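Local coordinates for protein predicted acetamidase/formamidase (Thermoanaerobacter tengcongensis, PDB 3TKK) that probably hydrolyses carbon-nitrogen bonds of linear amides such as formamide and acetamide, and binds zinc and calcium ions, at residues A[32-37]-A[205-210]; A[79-84]-A[132-137]. One frame throughout, in Å; residues are numbered along the deposited sequence.

Contact 1 (A[32-37]-A[205-210]); sequences LEVETM and VLLEVE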
loop_
_atom_site.group_PDB
_atom_site.type_symbol
_atom_site.label_atom_id
_atom_site.label_comp_id
_atom_site.label_asym_id
_atom_site.label_seq_id
_atom_site.Cartn_x
_atom_site.Cartn_y
_atom_site.Cartn_z
ATOM N N LEU A 32 -1.069 25.467 18.311
ATOM C CA LEU A 32 -2.363 25.245 18.923
ATOM C C LEU A 32 -2.499 23.849 19.524
ATOM O O LEU A 32 -2.146 22.916 18.836
ATOM C CB LEU A 32 -3.466 25.322 17.839
ATOM C CG LEU A 32 -3.648 26.726 17.294
ATOM C CD1 LEU A 32 -3.055 26.889 15.832
ATOM C CD2 LEU A 32 -5.161 27.046 17.276
ATOM N N GLU A 33 -3.176 23.716 20.669
ATOM C CA GLU A 33 -3.703 22.428 21.142
ATOM C C GLU A 33 -5.142 22.406 20.805
ATOM O O GLU A 33 -5.946 23.299 21.287
ATOM C CB GLU A 33 -3.620 22.260 22.688
ATOM C CG GLU A 33 -2.276 22.550 23.230
ATOM C CD GLU A 33 -2.091 22.069 24.742
ATOM O OE1 GLU A 33 -2.789 21.083 25.155
ATOM O OE2 GLU A 33 -1.229 22.641 25.492
ATOM N N VAL A 34 -5.469 21.467 19.935
ATOM C CA VAL A 34 -6.741 21.440 19.306
ATOM C C VAL A 34 -7.541 20.235 19.863
ATOM O O VAL A 34 -7.129 19.095 19.675
ATOM C CB VAL A 34 -6.587 21.319 17.829
ATOM C CG1 VAL A 34 -7.997 21.321 17.074
ATOM C CG2 VAL A 34 -5.781 22.539 17.190
ATOM N N GLU A 35 -8.678 20.480 20.555
ATOM C CA GLU A 35 -9.557 19.385 21.032
ATOM C C GLU A 35 -10.555 18.955 19.958
ATOM O O GLU A 35 -11.135 19.814 19.264
ATOM C CB GLU A 35 -10.371 19.980 22.207
ATOM C CG GLU A 35 -11.376 19.057 22.855
ATOM C CD GLU A 35 -12.197 19.846 23.938
ATOM O OE1 GLU A 35 -13.089 20.670 23.622
ATOM O OE2 GLU A 35 -11.897 19.660 25.115
ATOM N N THR A 36 -10.781 17.642 19.857
ATOM C CA THR A 36 -11.684 17.127 18.864
ATOM C C THR A 36 -12.740 16.291 19.541
ATOM O O THR A 36 -12.526 15.789 20.623
ATOM C CB THR A 36 -10.904 16.299 17.790
ATOM O OG1 THR A 36 -10.255 15.232 18.494
ATOM C CG2 THR A 36 -9.816 17.137 17.121
ATOM N N MET A 37 -13.878 16.135 18.909
ATOM C CA MET A 37 -14.765 15.072 19.304
ATOM C C MET A 37 -14.523 13.902 18.306
ATOM O O MET A 37 -13.912 14.045 17.176
ATOM C CB MET A 37 -16.201 15.519 19.232
ATOM C CG MET A 37 -16.656 16.699 20.083
ATOM S SD MET A 37 -18.222 17.244 19.294
ATOM C CE MET A 37 -19.437 16.562 20.425
ATOM N N VAL A 205 -4.757 17.443 19.891
ATOM C CA VAL A 205 -3.614 17.425 18.938
ATOM C C VAL A 205 -2.823 18.714 19.230
ATOM O O VAL A 205 -3.421 19.854 19.145
ATOM C CB VAL A 205 -4.083 17.488 17.463
ATOM C CG1 VAL A 205 -2.855 17.712 16.466
ATOM C CG2 VAL A 205 -4.889 16.229 17.104
ATOM N N LEU A 206 -1.540 18.577 19.659
ATOM C CA LEU A 206 -0.594 19.709 19.604
ATOM C C LEU A 206 0.014 19.895 18.232
ATOM O O LEU A 206 0.784 19.001 17.750
ATOM C CB LEU A 206 0.510 19.612 20.699
ATOM C CG LEU A 206 1.521 20.777 20.777
ATOM C CD1 LEU A 206 0.885 22.107 21.149
ATOM C CD2 LEU A 206 2.695 20.537 21.919
ATOM N N LEU A 207 -0.328 20.999 17.542
ATOM C CA LEU A 207 0.239 21.234 16.210
ATOM C C LEU A 207 0.821 22.650 16.074
ATOM O O LEU A 207 0.578 23.584 16.897
ATOM C CB LEU A 207 -0.732 21.020 15.113
ATOM C CG LEU A 207 -2.038 21.808 15.204
ATOM C CD1 LEU A 207 -1.762 23.208 14.778
ATOM C CD2 LEU A 207 -3.191 21.106 14.369
ATOM N N GLU A 208 1.570 22.826 15.006
ATOM C CA GLU A 208 2.125 24.147 14.740
ATOM C C GLU A 208 1.829 24.441 13.286
ATOM O O GLU A 208 1.752 23.503 12.499
ATOM C CB GLU A 208 3.630 24.159 14.995
ATOM C CG GLU A 208 4.225 25.394 14.391
ATOM C CD GLU A 208 5.736 25.534 14.595
ATOM O OE1 GLU A 208 6.243 24.920 15.572
ATOM O OE2 GLU A 208 6.396 26.248 13.777
ATOM N N VAL A 209 1.590 25.694 12.921
ATOM C CA VAL A 209 1.304 26.029 11.559
ATOM C C VAL A 209 2.409 26.916 10.997
ATOM O O VAL A 209 2.897 27.774 11.698
ATOM C CB VAL A 209 -0.047 26.740 11.363
ATOM C CG1 VAL A 209 -1.251 25.796 11.534
ATOM C CG2 VAL A 209 -0.182 27.998 12.364
ATOM N N GLU A 210 2.740 26.742 9.702
ATOM C CA GLU A 210 3.633 27.690 8.966
ATOM C C GLU A 210 3.135 27.946 7.547
ATOM O O GLU A 210 2.811 27.016 6.854
ATOM C CB GLU A 210 4.999 27.111 8.799
ATOM C CG GLU A 210 5.762 27.114 10.083
ATOM C CD GLU A 210 7.219 26.745 9.866
ATOM O OE1 GLU A 210 7.743 26.722 8.679
ATOM O OE2 GLU A 210 7.839 26.500 10.904
#

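Contact 2 (A[79-84]-A[132-137]); sequences VKIKKI and PMIGVI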
loop_
_atom_site.group_PDB
_atom_site.type_symbol
_atom_site.label_atom_id
_atom_site.label_comp_id
_atom_site.label_asym_id
_atom_site.label_seq_id
_atom_site.Cartn_x
_atom_site.Cartn_y
_atom_site.Cartn_z
ATOM N N VAL A 79 1.756 22.013 8.526
ATOM C CA VAL A 79 1.141 21.737 9.795
ATOM C C VAL A 79 1.997 20.633 10.427
ATOM O O VAL A 79 2.077 19.485 9.976
ATOM C CB VAL A 79 -0.335 21.290 9.673
ATOM C CG1 VAL A 79 -0.932 21.007 11.125
ATOM C CG2 VAL A 79 -1.185 22.214 8.751
ATOM N N LYS A 80 2.711 20.985 11.455
ATOM C CA LYS A 80 3.553 20.021 12.147
ATOM C C LYS A 80 2.697 19.400 13.256
ATOM O O LYS A 80 2.291 20.134 14.221
ATOM C CB LYS A 80 4.775 20.773 12.719
ATOM C CG LYS A 80 5.754 19.835 13.412
ATOM C CD LYS A 80 7.036 20.600 13.963
ATOM C CE LYS A 80 7.901 21.248 12.879
ATOM N NZ LYS A 80 7.131 22.374 12.253
ATOM N N ILE A 81 2.485 18.057 13.193
ATOM C CA ILE A 81 1.779 17.299 14.240
ATOM C C ILE A 81 2.817 16.906 15.353
ATOM O O ILE A 81 3.649 16.002 15.149
ATOM C CB ILE A 81 1.164 16.046 13.674
ATOM C CG1 ILE A 81 0.294 16.392 12.406
ATOM C CG2 ILE A 81 0.264 15.396 14.805
ATOM C CD1 ILE A 81 -0.670 17.509 12.739
ATOM N N LYS A 82 2.730 17.553 16.496
ATOM C CA LYS A 82 3.706 17.317 17.573
ATOM C C LYS A 82 3.215 16.284 18.535
ATOM O O LYS A 82 3.962 15.455 18.922
ATOM C CB LYS A 82 3.992 18.650 18.232
ATOM C CG LYS A 82 4.691 19.632 17.228
ATOM C CD LYS A 82 5.313 20.741 18.046
ATOM C CE LYS A 82 5.722 21.918 17.161
ATOM N NZ LYS A 82 6.473 22.911 18.043
ATOM N N LYS A 83 1.981 16.341 18.969
ATOM C CA LYS A 83 1.468 15.339 19.883
ATOM C C LYS A 83 0.054 15.000 19.610
ATOM O O LYS A 83 -0.728 15.889 19.300
ATOM C CB LYS A 83 1.437 15.876 21.288
ATOM C CG LYS A 83 2.559 15.417 22.095
ATOM C CD LYS A 83 2.113 15.605 23.511
ATOM C CE LYS A 83 1.850 17.123 23.792
ATOM N NZ LYS A 83 2.998 17.630 24.695
ATOM N N ILE A 84 -0.322 13.758 19.832
ATOM C CA ILE A 84 -1.754 13.433 19.732
ATOM C C ILE A 84 -2.140 12.712 21.043
ATOM O O ILE A 84 -1.550 11.662 21.349
ATOM C CB ILE A 84 -2.003 12.492 18.553
ATOM C CG1 ILE A 84 -1.648 13.161 17.240
ATOM C CG2 ILE A 84 -3.450 12.008 18.366
ATOM C CD1 ILE A 84 -1.948 12.187 16.048
ATOM N N PRO A 132 -1.776 6.487 17.316
ATOM C CA PRO A 132 -2.824 7.565 17.051
ATOM C C PRO A 132 -2.570 8.326 15.804
ATOM O O PRO A 132 -1.411 8.553 15.435
ATOM C CB PRO A 132 -2.607 8.545 18.182
ATOM C CG PRO A 132 -2.128 7.585 19.264
ATOM C CD PRO A 132 -1.168 6.629 18.600
ATOM N N MET A 133 -3.660 8.755 15.139
ATOM C CA MET A 133 -3.452 9.406 13.887
ATOM C C MET A 133 -4.691 10.312 13.689
ATOM O O MET A 133 -5.680 10.206 14.470
ATOM C CB MET A 133 -3.467 8.380 12.685
ATOM C CG MET A 133 -4.763 7.462 12.671
ATOM S SD MET A 133 -5.091 6.660 11.085
ATOM C CE MET A 133 -5.673 8.054 10.257
ATOM N N ILE A 134 -4.600 11.184 12.709
ATOM C CA ILE A 134 -5.648 12.153 12.553
ATOM C C ILE A 134 -6.312 11.753 11.213
ATOM O O ILE A 134 -5.591 11.740 10.180
ATOM C CB ILE A 134 -5.111 13.634 12.451
ATOM C CG1 ILE A 134 -4.377 14.057 13.807
ATOM C CG2 ILE A 134 -6.369 14.500 11.921
ATOM C CD1 ILE A 134 -3.313 15.166 13.716
ATOM N N GLY A 135 -7.597 11.430 11.218
ATOM C CA GLY A 135 -8.261 10.997 9.988
ATOM C C GLY A 135 -8.724 12.147 9.071
ATOM O O GLY A 135 -8.714 12.014 7.851
ATOM N N VAL A 136 -9.224 13.252 9.668
ATOM C CA VAL A 136 -9.812 14.372 8.916
ATOM C C VAL A 136 -8.867 15.575 9.228
ATOM O O VAL A 136 -8.673 15.983 10.396
ATOM C CB VAL A 136 -11.169 14.649 9.422
ATOM C CG1 VAL A 136 -11.686 16.058 9.014
ATOM C CG2 VAL A 136 -12.212 13.594 8.821
ATOM N N ILE A 137 -8.302 16.182 8.189
ATOM C CA ILE A 137 -7.533 17.377 8.427
ATOM C C ILE A 137 -7.383 18.046 7.071
ATOM O O ILE A 137 -7.177 17.360 6.049
ATOM C CB ILE A 137 -6.156 17.175 9.005
ATOM C CG1 ILE A 137 -5.453 18.542 9.062
ATOM C CG2 ILE A 137 -5.325 16.099 8.165
ATOM C CD1 ILE A 137 -4.050 18.331 10.143
#

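Contact 1 (A[32-37]-A[205-210])
Leu32, Glu33 and Val34 run antiparallel to Leu207, Leu206 and Val205, the two strand axes coming within 4.7 Å at 140° between their directions. They are neighbours in a mixed beta-sheet, and two hydrogen-bonded pairs flank the non-hydrogen-bonded pair Glu33-Leu206. In one of these, Leu32 N gives to Leu207 O at 2.9 Å while Leu207 N returns a nearly straight bond to Leu32 O (176° at the hydrogen); Val34 and Val205 are joined by an equivalent reciprocal pair of bonds. Leu32, Val34, Val205 and Leu207 line the buried face, which packs on Leu182 and Leu185 of strand 180-186 and on Ile66. With CG of Leu207 lodged between its backbone N and carbonyl carbon (chi1 55°), its two methyls part: CD1 lies alongside Leu32 CD1 at 4.0 Å, and CD2 reaches Val34 CG2 at 4.1 Å. An alanine in place of Leu207 would lack both branches and is likely to leave Leu32 CD1 and Val34 CG2 without their partner on the neighbouring strand, opening a gap beside them. The other face carries Glu33, whose carboxylate forms a salt bridge with Lys204, and Glu33 CG rests 3.8 Å from Leu206 CD1.

Contact 2 (A[79-84]-A[132-137])
The hydrophobic core between two beta-sheets is filled here by side chains of strand 76-86 and of the bent strand 133-138, with no hydrogen bond between the two segments. Ile84 makes the closest approach: its CG2 rests against one ring atom of Pro132, 3.6 Å from Pro132 CB. Its other branch is extended (chi2 -179°) and carries CD1 over the backbone, 3.8 Å from Met133 CA, and equally near Ile134 CG1. Ile81 and Ile134 meet tip to tip, Ile134 CD1 sitting 3.7 Å from both CG2 and CD1 of Ile81. The segments thus face each other as layers of a sandwich-like packing, strand 76-86 belonging to one sheet and strand 133-138 pairing with strand 180-186 in the other. A classic beta bulge at Lys82 and Lys83, both facing Leu206, shifts the alternation of side chains and lets Ile84 as well as Ile81 and Val79 point into the core. The chain turns a corner at Gly135, beyond which Ile137 again points inward, its CD1 4.2 Å from Val79 CG1. Met133 points away from strand 76-86, and its side chain is about 4 Å from that of the zinc ligand His186.

The centres of the two contacts are 8 Å apart, and contact 2 is nested along the chain inside the loop closed by contact 1. Strands 31-36, 203-212 and 76-86 are consecutive in one mixed sheet: contact 1 joins the first two within the sheet, whereas contact 2 leads from the third across to the metal-bearing sheet. Strand 203-212, half of contact 1, adjoins strand 76-86 of contact 2 through probable hydrogen bonds from Lys82 N to Leu206 O and from Leu206 N to Lys83 O. Val205 CG1 also packs on Ile134 CD1, so the apolar side chains of the two contacts meet directly. These side chains pack against strand 180-186, which supplies Asp184 and His186 to the metal sites.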